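Local coordinates for 11S globulin subunit beta (Cucurbita maxima, PDB 2E9Q), which serves as a seed storage protein of the 11S globulin family, a nutrient reservoir built from cupin domains that forms hexamers once mature, at residues T308-Y311 against H312-P315; E370-E373 against G374-L377. One frame throughout, in Å; residues are numbered along the deposited sequence.

Overall arrangement
Both interactions are local turns in the C-terminal cupin half of the subunit, and they illustrate how a beta-barrel domain redirects its chain. From the N terminus, interaction 1 comes first: it closes the bend in which strand 304-309 ends and the chain swings toward helix 317-320. After several further strands, interaction 2 closes the reversal from strand 365-372 into strand 376-379. The two lie in series, neither nested nor crossed, with centres 25 Å apart and nearest atoms about 16 Å apart. Both reach one antiparallel sheet, in which 304-309 is an inner strand and which also includes 376-379; strand 365-372 belongs to the other sheet of the domain.

Interaction 1 of 2, residues T308-Y311 against H312-P315; sequences TANY and HTLP
Asn310 gathers the backbone N-H groups of the next turn with both its oxygens, forming an Asx motif. Its carbonyl O accepts from Leu314 N at 2.8 Å, with the donor almost in line with the C=O bond, and from Thr313 N at 3.0 Å, this second donor standing well above the carbonyl plane. Thr313 N is shared, for it also meets Asn310 OD1 at 3.2 Å, while His312 N makes a weak bond to the same OD1. Asn310 can reach them because CG sits between the backbone N and the carbonyl carbon (chi1 53°), which folds the amide back over the turn. Thr313 OG1 is hydrogen-bonded to Gln288, tying the turn to strand 287-289. Farther out, a CA-H...O contact joins Tyr311 CA to Leu314 O (3.4 Å). The Tyr311 and His312 side chains run side by side, their rings obliquely paired at 36° with centroids 4.1 Å apart; Tyr311 CZ stands 3.3 Å over one imidazole face. The Tyr311 side chain also touches Leu317 and Arg318 of the following helix. A serine in place of Tyr311 has no ring to set against His312, whose imidazole would probably be freer to turn, and contact with that helix is likely to be lost. A single asparagine thus supplies acceptors for three successive N-H groups, one of them weakly, so polar bonds to the bend's first residue help define it.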
loop_
_atom_site.group_PDB
_atom_site.type_symbol
_atom_site.label_atom_id
_atom_site.label_comp_id
_atom_site.label_asym_id
_atom_site.label_seq_id
_atom_site.Cartn_x
_atom_site.Cartn_y
_atom_site.Cartn_z
ATOM N N THR A 308 7.080 -7.776 -24.531
ATOM C CA THR A 308 6.949 -7.316 -23.157
ATOM C C THR A 308 8.047 -6.400 -22.636
ATOM O O THR A 308 9.227 -6.535 -22.974
ATOM C CB THR A 308 6.873 -8.508 -22.192
ATOM O OG1 THR A 308 5.879 -9.435 -22.646
ATOM C CG2 THR A 308 6.532 -8.034 -20.782
ATOM N N ALA A 309 7.634 -5.467 -21.791
ATOM C CA ALA A 309 8.536 -4.539 -21.148
ATOM C C ALA A 309 8.145 -4.572 -19.679
ATOM O O ALA A 309 7.131 -3.995 -19.288
ATOM C CB ALA A 309 8.360 -3.145 -21.717
ATOM N N ASN A 310 8.921 -5.289 -18.871
ATOM C CA ASN A 310 8.650 -5.367 -17.439
ATOM C C ASN A 310 9.950 -5.055 -16.707
ATOM O O ASN A 310 10.950 -4.719 -17.339
ATOM C CB ASN A 310 8.108 -6.750 -17.045
ATOM C CG ASN A 310 8.994 -7.897 -17.528
ATOM O OD1 ASN A 310 10.219 -7.762 -17.621
ATOM N ND2 ASN A 310 8.375 -9.038 -17.821
ATOM N N TYR A 311 9.949 -5.164 -15.387
ATOM C CA TYR A 311 11.142 -4.831 -14.642
ATOM C C TYR A 311 12.315 -5.761 -14.961
ATOM O O TYR A 311 13.452 -5.396 -14.721
ATOM C CB TYR A 311 10.843 -4.809 -13.142
ATOM C CG TYR A 311 10.838 -6.160 -12.490
ATOM C CD1 TYR A 311 11.989 -6.661 -11.872
ATOM C CD2 TYR A 311 9.695 -6.951 -12.501
ATOM C CE1 TYR A 311 11.997 -7.911 -11.286
ATOM C CE2 TYR A 311 9.692 -8.209 -11.918
ATOM C CZ TYR A 311 10.847 -8.683 -11.309
ATOM O OH TYR A 311 10.842 -9.918 -10.707
ATOM N N HIS A 312 12.042 -6.945 -15.506
ATOM C CA HIS A 312 13.119 -7.865 -15.878
ATOM C C HIS A 312 13.890 -7.322 -17.080
ATOM O O HIS A 312 15.092 -7.564 -17.214
ATOM C CB HIS A 312 12.587 -9.250 -16.262
ATOM C CG HIS A 312 12.128 -10.075 -15.103
ATOM N ND1 HIS A 312 12.913 -10.298 -13.993
ATOM C CD2 HIS A 312 10.965 -10.730 -14.878
ATOM C CE1 HIS A 312 12.252 -11.051 -13.133
ATOM N NE2 HIS A 312 11.066 -11.327 -13.644
ATOM N N THR A 313 13.194 -6.601 -17.959
ATOM C CA THR A 313 13.817 -6.047 -19.159
ATOM C C THR A 313 14.142 -4.572 -19.022
ATOM O O THR A 313 14.965 -4.037 -19.758
ATOM C CB THR A 313 12.906 -6.189 -20.382
ATOM O OG1 THR A 313 11.692 -5.463 -20.156
ATOM C CG2 THR A 313 12.591 -7.644 -20.649
ATOM N N LEU A 314 13.469 -3.908 -18.096
ATOM C CA LEU A 314 13.695 -2.497 -17.873
ATOM C C LEU A 314 13.558 -2.280 -16.373
ATOM O O LEU A 314 12.465 -2.000 -15.866
ATOM C CB LEU A 314 12.676 -1.665 -18.654
ATOM C CG LEU A 314 12.807 -0.133 -18.591
ATOM C CD1 LEU A 314 14.105 0.318 -19.258
ATOM C CD2 LEU A 314 11.612 0.502 -19.293
ATOM N N PRO A 315 14.682 -2.418 -15.642
ATOM C CA PRO A 315 14.821 -2.270 -14.188
ATOM C C PRO A 315 14.024 -1.138 -13.555
ATOM O O PRO A 315 13.483 -1.284 -12.466
ATOM C CB PRO A 315 16.321 -2.065 -14.009
ATOM C CG PRO A 315 16.888 -2.932 -15.077
ATOM C CD PRO A 315 16.008 -2.612 -16.267
#

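Interaction 2 of 2, residues E370-E373 against G374-L377; sequences EVRE and GQVL
The Gln375 amide and the Arg372 guanidinium are turned nearly parallel, their planes 9° apart, but do not stack; instead Arg372 CB and CG run alongside Gln375 OE1, each 3.7 Å away. The amide oxygen does the gripping: OE1 takes the backbone N-H of Arg372 at 2.6 Å, fairly straight at the hydrogen though the donor is tilted from the carbonyl plane. Gln375 CG lies anti to the carbonyl carbon, beside the backbone N (chi1 -60°), and the extended chain beyond carries OE1 back to Arg372 N. At the other end of the amide, NE2 bonds to Asp36. A third flat group, the Glu373 carboxylate, folds back so that Gly374 N lies over one face, 3.3 Å from Glu373 CD, without a hydrogen bond. On the strand leading into the turn, Arg372 NH1 makes a weak, long salt bridge to Glu370 OE2, which Asn353 also holds.

These side chains dress a type II beta turn from Arg372 to Gln375, closed by Gln375 N to Arg372 O at 2.8 Å. Gly374 has a phi of 92°, and a side chain there would run into the Glu373 carbonyl. Between the flanking strands Val371 CG2 meets Leu377 CD2 at 4.2 Å, and both residues rest on Val356. The turn passes the chain from strand 365-372, paired with strand 353-359, to strand 376-379, which runs antiparallel to strand 345-350 in the other sheet of the cupin domain.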
loop_
_atom_site.group_PDB
_atom_site.type_symbol
_atom_site.label_atom_id
_atom_site.label_comp_id
_atom_site.label_asym_id
_atom_site.label_seq_id
_atom_site.Cartn_x
_atom_site.Cartn_y
_atom_site.Cartn_z
ATOM N N GLU A 370 -16.591 -4.678 -30.494
ATOM C CA GLU A 370 -15.393 -4.297 -31.214
ATOM C C GLU A 370 -14.568 -3.239 -30.507
ATOM O O GLU A 370 -15.083 -2.445 -29.729
ATOM C CB GLU A 370 -15.764 -3.745 -32.591
ATOM C CG GLU A 370 -16.346 -4.752 -33.557
ATOM C CD GLU A 370 -15.343 -5.816 -33.949
ATOM O OE1 GLU A 370 -15.453 -6.950 -33.432
ATOM O OE2 GLU A 370 -14.436 -5.511 -34.765
ATOM N N VAL A 371 -13.275 -3.249 -30.808
ATOM C CA VAL A 371 -12.332 -2.270 -30.304
ATOM C C VAL A 371 -11.632 -1.841 -31.583
ATOM O O VAL A 371 -11.119 -2.681 -32.324
ATOM C CB VAL A 371 -11.291 -2.875 -29.343
ATOM C CG1 VAL A 371 -10.365 -1.787 -28.862
ATOM C CG2 VAL A 371 -11.975 -3.516 -28.158
ATOM N N ARG A 372 -11.627 -0.544 -31.856
ATOM C CA ARG A 372 -11.005 -0.053 -33.071
ATOM C C ARG A 372 -9.843 0.879 -32.764
ATOM O O ARG A 372 -9.754 1.440 -31.666
ATOM C CB ARG A 372 -12.037 0.685 -33.925
ATOM C CG ARG A 372 -13.366 -0.030 -34.041
ATOM C CD ARG A 372 -14.288 0.654 -35.038
ATOM N NE ARG A 372 -15.640 0.103 -34.996
ATOM C CZ ARG A 372 -15.936 -1.193 -35.099
ATOM N NH1 ARG A 372 -14.975 -2.102 -35.251
ATOM N NH2 ARG A 372 -17.203 -1.582 -35.046
ATOM N N GLU A 373 -8.959 1.033 -33.748
ATOM C CA GLU A 373 -7.796 1.901 -33.627
ATOM C C GLU A 373 -8.209 3.175 -32.926
ATOM O O GLU A 373 -9.235 3.756 -33.260
ATOM C CB GLU A 373 -7.235 2.244 -35.015
ATOM C CG GLU A 373 -6.015 3.177 -35.003
ATOM C CD GLU A 373 -6.374 4.656 -34.848
ATOM O OE1 GLU A 373 -5.550 5.413 -34.288
ATOM O OE2 GLU A 373 -7.468 5.072 -35.296
ATOM N N GLY A 374 -7.413 3.598 -31.951
ATOM C CA GLY A 374 -7.716 4.824 -31.238
ATOM C C GLY A 374 -8.554 4.634 -29.995
ATOM O O GLY A 374 -8.733 5.577 -29.225
ATOM N N GLN A 375 -9.059 3.423 -29.786
ATOM C CA GLN A 375 -9.888 3.163 -28.620
ATOM C C GLN A 375 -9.161 2.451 -27.485
ATOM O O GLN A 375 -8.144 1.791 -27.700
ATOM C CB GLN A 375 -11.115 2.337 -29.012
ATOM C CG GLN A 375 -12.029 2.997 -30.041
ATOM C CD GLN A 375 -13.297 2.189 -30.268
ATOM O OE1 GLN A 375 -13.249 0.970 -30.461
ATOM N NE2 GLN A 375 -14.439 2.866 -30.240
ATOM N N VAL A 376 -9.728 2.574 -26.283
ATOM C CA VAL A 376 -9.186 1.966 -25.072
ATOM C C VAL A 376 -10.176 1.037 -24.357
ATOM O O VAL A 376 -11.313 1.416 -24.093
ATOM C CB VAL A 376 -8.768 3.055 -24.061
ATOM C CG1 VAL A 376 -8.264 2.401 -22.761
ATOM C CG2 VAL A 376 -7.701 3.961 -24.684
ATOM N N LEU A 377 -9.736 -0.180 -24.056
ATOM C CA LEU A 377 -10.549 -1.138 -23.323
ATOM C C LEU A 377 -9.751 -1.510 -22.073
ATOM O O LEU A 377 -8.632 -2.002 -22.171
ATOM C CB LEU A 377 -10.836 -2.396 -24.147
ATOM C CG LEU A 377 -11.608 -3.474 -23.358
ATOM C CD1 LEU A 377 -13.009 -2.977 -22.992
ATOM C CD2 LEU A 377 -11.706 -4.739 -24.179
#